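Local structure of nuclease NucT (Helicobacter pylori, 6EHI) at residues 33-37 with 149-155; 60-66 with 86-92. The protein belongs to the PLD-like family of alpha/beta proteins and is a nuclease, here assembled from two copies. The protein carries 1 engineered substitution. All blocks are in the same frame, centred on the assembly; numbering follows the deposited sequence.

Contact 1. Residues 33-37 with 149-155; sequences SVKIA and KSYYQKM
Lys35 and Tyr152 bury the most surface where helix 142-158 packs on one face of the mixed sheet of this PLD-like domain. The helix segment passes over strand 33-37 with the short axes 10.0 Å apart, and about 330 Å² is buried in all. Lys35 lays its aliphatic stem over one face of the Tyr152 ring: CB stands 3.9 Å from the ring centroid and 14° off its normal, a CH-pi contact displaced toward the rim. Beyond the ring the chain runs extended to CE and bends only at its last torsion. There NZ is hydrogen-bonded to Gln61 of the neighbouring strand. Lys149, third in buried area, crosses this stem at about a right angle, CE to CE at 4.0 Å. The two ammonium groups remain 5.9 Å apart, NZ to NZ, and that of Lys149 makes a weak hydrogen bond to the backbone of Asp113. Ala37 CB meets Tyr152 CE1 and, separately, Met155 CE, each at 4.2 Å. With CG anti to the backbone N (chi1 -171°), Tyr152 is directed from the helix onto the strand. Its hydroxyl donates to the main chain, OH to Ile36 O at 2.8 Å, approaching from 48° above the carbonyl plane; the same oxygen probably also takes the backbone N-H of Ile63 in the next strand.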
loop_
_atom_site.group_PDB
_atom_site.type_symbol
_atom_site.label_atom_id
_atom_site.label_comp_id
_atom_site.label_asym_id
_atom_site.label_seq_id
_atom_site.Cartn_x
_atom_site.Cartn_y
_atom_site.Cartn_z
ATOM N N SER A 33 16.315 14.148 -7.941
ATOM C CA SER A 33 15.939 13.868 -6.574
ATOM C C SER A 33 15.135 12.592 -6.408
ATOM O O SER A 33 14.463 12.088 -7.339
ATOM C CB SER A 33 15.102 14.985 -5.974
ATOM O OG SER A 33 13.884 15.146 -6.643
ATOM N N VAL A 34 15.280 12.047 -5.200
ATOM C CA VAL A 34 14.559 10.827 -4.832
ATOM C C VAL A 34 14.046 11.044 -3.435
ATOM O O VAL A 34 14.820 11.302 -2.492
ATOM C CB VAL A 34 15.435 9.555 -4.928
ATOM C CG1 VAL A 34 14.673 8.360 -4.392
ATOM C CG2 VAL A 34 15.876 9.269 -6.339
ATOM N N LYS A 35 12.713 11.001 -3.302
ATOM C CA LYS A 35 12.047 11.210 -2.074
ATOM C C LYS A 35 11.282 9.967 -1.702
ATOM O O LYS A 35 10.434 9.486 -2.469
ATOM C CB LYS A 35 11.114 12.417 -2.174
ATOM C CG LYS A 35 11.860 13.796 -2.371
ATOM C CD LYS A 35 10.896 14.950 -2.658
ATOM C CE LYS A 35 11.643 16.220 -2.975
ATOM N NZ LYS A 35 12.167 16.777 -1.694
ATOM N N ILE A 36 11.564 9.416 -0.505
ATOM C CA ILE A 36 10.988 8.102 -0.171
ATOM C C ILE A 36 10.401 8.160 1.205
ATOM O O ILE A 36 10.994 8.752 2.134
ATOM C CB ILE A 36 12.064 7.004 -0.165
ATOM C CG1 ILE A 36 12.630 6.811 -1.558
ATOM C CG2 ILE A 36 11.595 5.668 0.449
ATOM C CD1 ILE A 36 14.062 6.227 -1.669
ATOM N N ALA A 37 9.193 7.612 1.370
ATOM C CA ALA A 37 8.645 7.307 2.700
ATOM C C ALA A 37 8.337 5.844 2.739
ATOM O O ALA A 37 7.617 5.394 1.855
ATOM C CB ALA A 37 7.422 8.117 2.927
ATOM N N LYS A 149 4.488 15.363 -3.440
ATOM C CA LYS A 149 5.604 16.250 -3.055
ATOM C C LYS A 149 5.218 17.217 -1.939
ATOM O O LYS A 149 5.984 17.384 -0.962
ATOM C CB LYS A 149 6.254 16.979 -4.229
ATOM C CG LYS A 149 7.202 16.107 -5.046
ATOM C CD LYS A 149 7.886 16.900 -6.168
ATOM C CE LYS A 149 9.377 16.591 -6.205
ATOM N NZ LYS A 149 10.129 17.406 -7.186
ATOM N N SER A 150 4.002 17.792 -1.989
ATOM C CA SER A 150 3.615 18.756 -1.001
ATOM C C SER A 150 3.505 18.197 0.392
ATOM O O SER A 150 3.996 18.769 1.402
ATOM C CB SER A 150 2.270 19.446 -1.420
ATOM O OG SER A 150 1.792 20.197 -0.329
ATOM N N TYR A 151 2.861 17.006 0.463
ATOM C CA TYR A 151 2.703 16.431 1.759
ATOM C C TYR A 151 3.995 15.772 2.180
ATOM O O TYR A 151 4.137 15.617 3.324
ATOM C CB TYR A 151 1.556 15.455 1.817
ATOM C CG TYR A 151 0.185 16.126 1.774
ATOM C CD1 TYR A 151 -0.307 16.746 2.853
ATOM C CD2 TYR A 151 -0.566 16.091 0.639
ATOM C CE1 TYR A 151 -1.553 17.369 2.840
ATOM C CE2 TYR A 151 -1.815 16.754 0.578
ATOM C CZ TYR A 151 -2.289 17.357 1.698
ATOM O OH TYR A 151 -3.497 18.034 1.818
ATOM N N TYR A 152 4.814 15.364 1.244
ATOM C CA TYR A 152 6.122 14.799 1.600
ATOM C C TYR A 152 6.938 15.836 2.433
ATOM O O TYR A 152 7.520 15.530 3.492
ATOM C CB TYR A 152 6.884 14.353 0.377
ATOM C CG TYR A 152 8.135 13.582 0.787
ATOM C CD1 TYR A 152 8.113 12.225 1.030
ATOM C CD2 TYR A 152 9.317 14.241 1.032
ATOM C CE1 TYR A 152 9.263 11.536 1.416
ATOM C CE2 TYR A 152 10.467 13.558 1.387
ATOM C CZ TYR A 152 10.453 12.188 1.599
ATOM O OH TYR A 152 11.583 11.499 2.007
ATOM N N GLN A 153 6.979 17.039 1.949
ATOM C CA GLN A 153 7.625 18.160 2.686
ATOM C C GLN A 153 7.096 18.398 4.052
ATOM O O GLN A 153 7.891 18.596 4.984
ATOM C CB GLN A 153 7.507 19.446 1.844
ATOM C CG GLN A 153 8.338 19.381 0.567
ATOM C CD GLN A 153 9.795 18.966 0.752
ATOM O OE1 GLN A 153 10.581 19.710 1.299
ATOM N NE2 GLN A 153 10.142 17.765 0.329
ATOM N N LYS A 154 5.774 18.278 4.233
ATOM C CA LYS A 154 5.161 18.372 5.554
ATOM C C LYS A 154 5.596 17.202 6.453
ATOM O O LYS A 154 5.979 17.396 7.601
ATOM C CB LYS A 154 3.611 18.393 5.495
ATOM C CG LYS A 154 3.014 19.708 4.973
ATOM C CD LYS A 154 1.525 19.896 5.260
ATOM C CE LYS A 154 1.022 19.488 6.641
ATOM N NZ LYS A 154 1.012 20.516 7.715
ATOM N N MET A 155 5.594 15.980 5.869
ATOM C CA MET A 155 6.135 14.844 6.596
ATOM C C MET A 155 7.588 15.079 7.051
ATOM O O MET A 155 7.971 14.659 8.194
ATOM C CB MET A 155 6.048 13.574 5.772
ATOM C CG MET A 155 4.571 13.227 5.633
ATOM S SD MET A 155 4.337 11.822 4.495
ATOM C CE MET A 155 5.019 10.507 5.460
#

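Contact 2. Residues 60-66 with 86-92; sequences VQIIYDY and TKVCLLK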
loop_
_atom_site.group_PDB
_atom_site.type_symbol
_atom_site.label_atom_id
_atom_site.label_comp_id
_atom_site.label_asym_id
_atom_site.label_seq_id
_atom_site.Cartn_x
_atom_site.Cartn_y
_atom_site.Cartn_z
ATOM N N VAL A 60 18.846 12.422 -2.106
ATOM C CA VAL A 60 17.970 11.403 -1.646
ATOM C C VAL A 60 17.499 11.705 -0.238
ATOM O O VAL A 60 18.278 12.085 0.645
ATOM C CB VAL A 60 18.694 10.071 -1.670
ATOM C CG1 VAL A 60 17.786 8.991 -1.183
ATOM C CG2 VAL A 60 19.189 9.789 -3.061
ATOM N N GLN A 61 16.210 11.563 -0.008
ATOM C CA GLN A 61 15.615 11.746 1.320
ATOM C C GLN A 61 14.745 10.500 1.599
ATOM O O GLN A 61 14.047 10.046 0.705
ATOM C CB GLN A 61 14.733 12.953 1.308
ATOM C CG GLN A 61 15.556 14.222 1.135
ATOM C CD GLN A 61 14.716 15.462 0.912
ATOM O OE1 GLN A 61 13.768 15.443 0.112
ATOM N NE2 GLN A 61 15.013 16.538 1.673
ATOM N N ILE A 62 14.903 9.918 2.765
ATOM C CA ILE A 62 14.168 8.695 3.136
ATOM C C ILE A 62 13.577 8.865 4.496
ATOM O O ILE A 62 14.335 9.075 5.428
ATOM C CB ILE A 62 15.129 7.508 3.136
ATOM C CG1 ILE A 62 15.989 7.521 1.868
ATOM C CG2 ILE A 62 14.336 6.186 3.238
ATOM C CD1 ILE A 62 16.948 6.365 1.787
ATOM N N ILE A 63 12.246 8.883 4.623
ATOM C CA ILE A 63 11.508 8.837 5.913
ATOM C C ILE A 63 11.167 7.377 6.207
ATOM O O ILE A 63 10.468 6.746 5.391
ATOM C CB ILE A 63 10.210 9.680 5.862
ATOM C CG1 ILE A 63 10.514 11.101 5.349
ATOM C CG2 ILE A 63 9.509 9.573 7.176
ATOM C CD1 ILE A 63 9.316 12.022 5.111
ATOM N N TYR A 64 11.736 6.788 7.272
ATOM C CA TYR A 64 11.409 5.439 7.741
ATOM C C TYR A 64 10.407 5.438 8.886
ATOM O O TYR A 64 10.460 6.334 9.815
ATOM C CB TYR A 64 12.659 4.814 8.247
ATOM C CG TYR A 64 13.794 4.461 7.316
ATOM C CD1 TYR A 64 14.701 5.450 6.796
ATOM C CD2 TYR A 64 13.949 3.133 6.853
ATOM C CE1 TYR A 64 15.763 5.100 5.990
ATOM C CE2 TYR A 64 14.987 2.801 6.018
ATOM C CZ TYR A 64 15.891 3.770 5.582
ATOM O OH TYR A 64 16.919 3.449 4.722
ATOM N N ASP A 65 9.532 4.441 8.990
ATOM C CA ASP A 65 8.756 4.274 10.241
ATOM C C ASP A 65 9.677 4.201 11.506
ATOM O O ASP A 65 10.691 3.468 11.504
ATOM C CB ASP A 65 7.832 3.058 10.192
ATOM C CG ASP A 65 7.148 2.757 11.512
ATOM O OD1 ASP A 65 6.215 3.477 11.814
ATOM O OD2 ASP A 65 7.547 1.783 12.249
ATOM N N TYR A 66 9.279 4.935 12.543
ATOM C CA TYR A 66 10.114 5.055 13.750
ATOM C C TYR A 66 10.238 3.712 14.471
ATOM O O TYR A 66 11.328 3.180 14.625
ATOM C CB TYR A 66 9.507 6.155 14.701
ATOM C CG TYR A 66 10.329 6.298 15.958
ATOM C CD1 TYR A 66 10.207 5.389 17.005
ATOM C CD2 TYR A 66 11.322 7.249 16.014
ATOM C CE1 TYR A 66 11.029 5.513 18.116
ATOM C CE2 TYR A 66 12.131 7.385 17.117
ATOM C CZ TYR A 66 12.000 6.494 18.134
ATOM O OH TYR A 66 12.826 6.617 19.237
ATOM N N THR A 86 22.530 11.918 1.022
ATOM C CA THR A 86 21.400 11.085 1.582
ATOM C C THR A 86 21.016 11.552 2.983
ATOM O O THR A 86 21.825 11.567 3.909
ATOM C CB THR A 86 21.726 9.595 1.498
ATOM O OG1 THR A 86 22.206 9.361 0.151
ATOM C CG2 THR A 86 20.547 8.655 1.696
ATOM N N LYS A 87 19.749 11.907 3.136
ATOM C CA LYS A 87 19.115 12.341 4.388
ATOM C C LYS A 87 18.214 11.196 4.802
ATOM O O LYS A 87 17.318 10.833 4.051
ATOM C CB LYS A 87 18.240 13.598 4.204
ATOM C CG LYS A 87 17.716 14.145 5.544
ATOM C CD LYS A 87 16.640 15.223 5.359
ATOM C CE LYS A 87 16.036 15.773 6.643
ATOM N NZ LYS A 87 17.059 16.285 7.598
ATOM N N VAL A 88 18.424 10.630 5.975
ATOM C CA VAL A 88 17.473 9.605 6.515
ATOM C C VAL A 88 16.899 10.128 7.806
ATOM O O VAL A 88 17.578 10.865 8.560
ATOM C CB VAL A 88 18.110 8.217 6.682
ATOM C CG1 VAL A 88 18.699 7.736 5.400
ATOM C CG2 VAL A 88 19.104 8.211 7.833
ATOM N N CYS A 89 15.635 9.793 8.112
ATOM C CA CYS A 89 15.040 10.196 9.336
ATOM C C CYS A 89 13.879 9.223 9.722
ATOM O O CYS A 89 13.606 8.284 8.950
ATOM C CB CYS A 89 14.598 11.659 9.172
ATOM S SG CYS A 89 13.228 11.849 7.961
ATOM N N LEU A 90 13.255 9.419 10.863
ATOM C CA LEU A 90 12.278 8.506 11.435
ATOM C C LEU A 90 11.007 9.229 11.722
ATOM O O LEU A 90 11.043 10.383 12.121
ATOM C CB LEU A 90 12.825 7.921 12.729
ATOM C CG LEU A 90 14.085 7.095 12.687
ATOM C CD1 LEU A 90 14.792 6.926 14.050
ATOM C CD2 LEU A 90 13.730 5.759 12.077
ATOM N N LEU A 91 9.850 8.575 11.569
ATOM C CA LEU A 91 8.607 9.168 11.806
ATOM C C LEU A 91 7.608 8.233 12.426
ATOM O O LEU A 91 7.470 7.107 11.939
ATOM C CB LEU A 91 8.127 9.769 10.509
ATOM C CG LEU A 91 6.820 10.500 10.469
ATOM C CD1 LEU A 91 6.819 11.726 11.408
ATOM C CD2 LEU A 91 6.549 10.900 9.048
ATOM N N LYS A 92 7.079 8.566 13.598
ATOM C CA LYS A 92 5.958 7.834 14.187
ATOM C C LYS A 92 4.637 8.514 13.822
ATOM O O LYS A 92 4.585 9.629 13.414
ATOM C CB LYS A 92 6.058 7.600 15.747
ATOM C CG LYS A 92 5.957 8.818 16.609
ATOM C CD LYS A 92 6.144 8.473 18.116
ATOM C CE LYS A 92 7.575 7.980 18.397
ATOM N NZ LYS A 92 8.173 8.081 19.786
#
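Val60 O and Lys87 N, 2.9 Å apart, begin a ladder of six backbone hydrogen bonds that joins strands 60-65 and 86-91 in parallel. The pattern is that of a parallel pair: Ile62 donates to Lys87 O and accepts from Cys89 N, while Tyr64 donates to Cys89 O and accepts from Leu91 N. The last rung is different: Tyr66 N reaches Leu91 O at 2.9 Å, but from 57° above the carbonyl plane, where the chain leaves the strand. CA-H...O contacts run between the rungs, such as Gln61 CA to Lys87 O at 3.3 Å.

Apolar contacts divide between the two faces. On one, Ile63 CG1 touches Cys89 SG at 3.8 Å, while its CG2 lies against Leu91 CB at 3.6 Å, the Ile63 and Leu91 side chains running side by side. On the other, the Tyr64 ring brings CE1 to 4.0 Å from Val88 CB, with Cys89 O at the ring's edge, in its plane.

Aromatic contacts close the C-terminal end. Lys92 runs alongside Tyr66; its CG sits between the backbone N and the carbonyl carbon (chi1 67°) and a second bend follows at chi3, so that CE and NZ come over one face of the ring. NZ lies 4.4 Å from the centroid and 17° off the normal, a cation-pi contact. Leu90 CB packs obliquely on Tyr66 CD2 at 3.7 Å.

Asp65 N-caps the helix that follows, through Ser68 N. Strand 33-38 flanks 59-65, and strand 160-161 flanks 86-91. Helices 44-54 and 77-80 pack on the face bearing Val60, Ile62 and Tyr64, helix 142-158 lies against Gln61 and Ile63, and a disulfide ties Cys89 to Cys159, just past the C-terminal end of helix 142-158.

In the fold
After strand 7-12 and helix 16-28 the chain enters 33-37, which waits more than a hundred residues for its partner, helix segment 149-155, so contact 1 closes a long loop. Within that loop the chain passes through segment 60-66, then a short helical excursion, and returns at 86-92; contact 2 is thus a short closure lying wholly inside the longer one. The two share a sheet, because strands 33-38 and 59-65 are neighbours. Helix 142-158 also touches contact 2: Met155 CB approaches Ile63 CD1 to 3.7 Å. Contact 1 therefore fastens a late helix over strand 33-38, contact 2 adds strand 86-91 to the far edge of 59-65, and the helix leans on 59-65 as well.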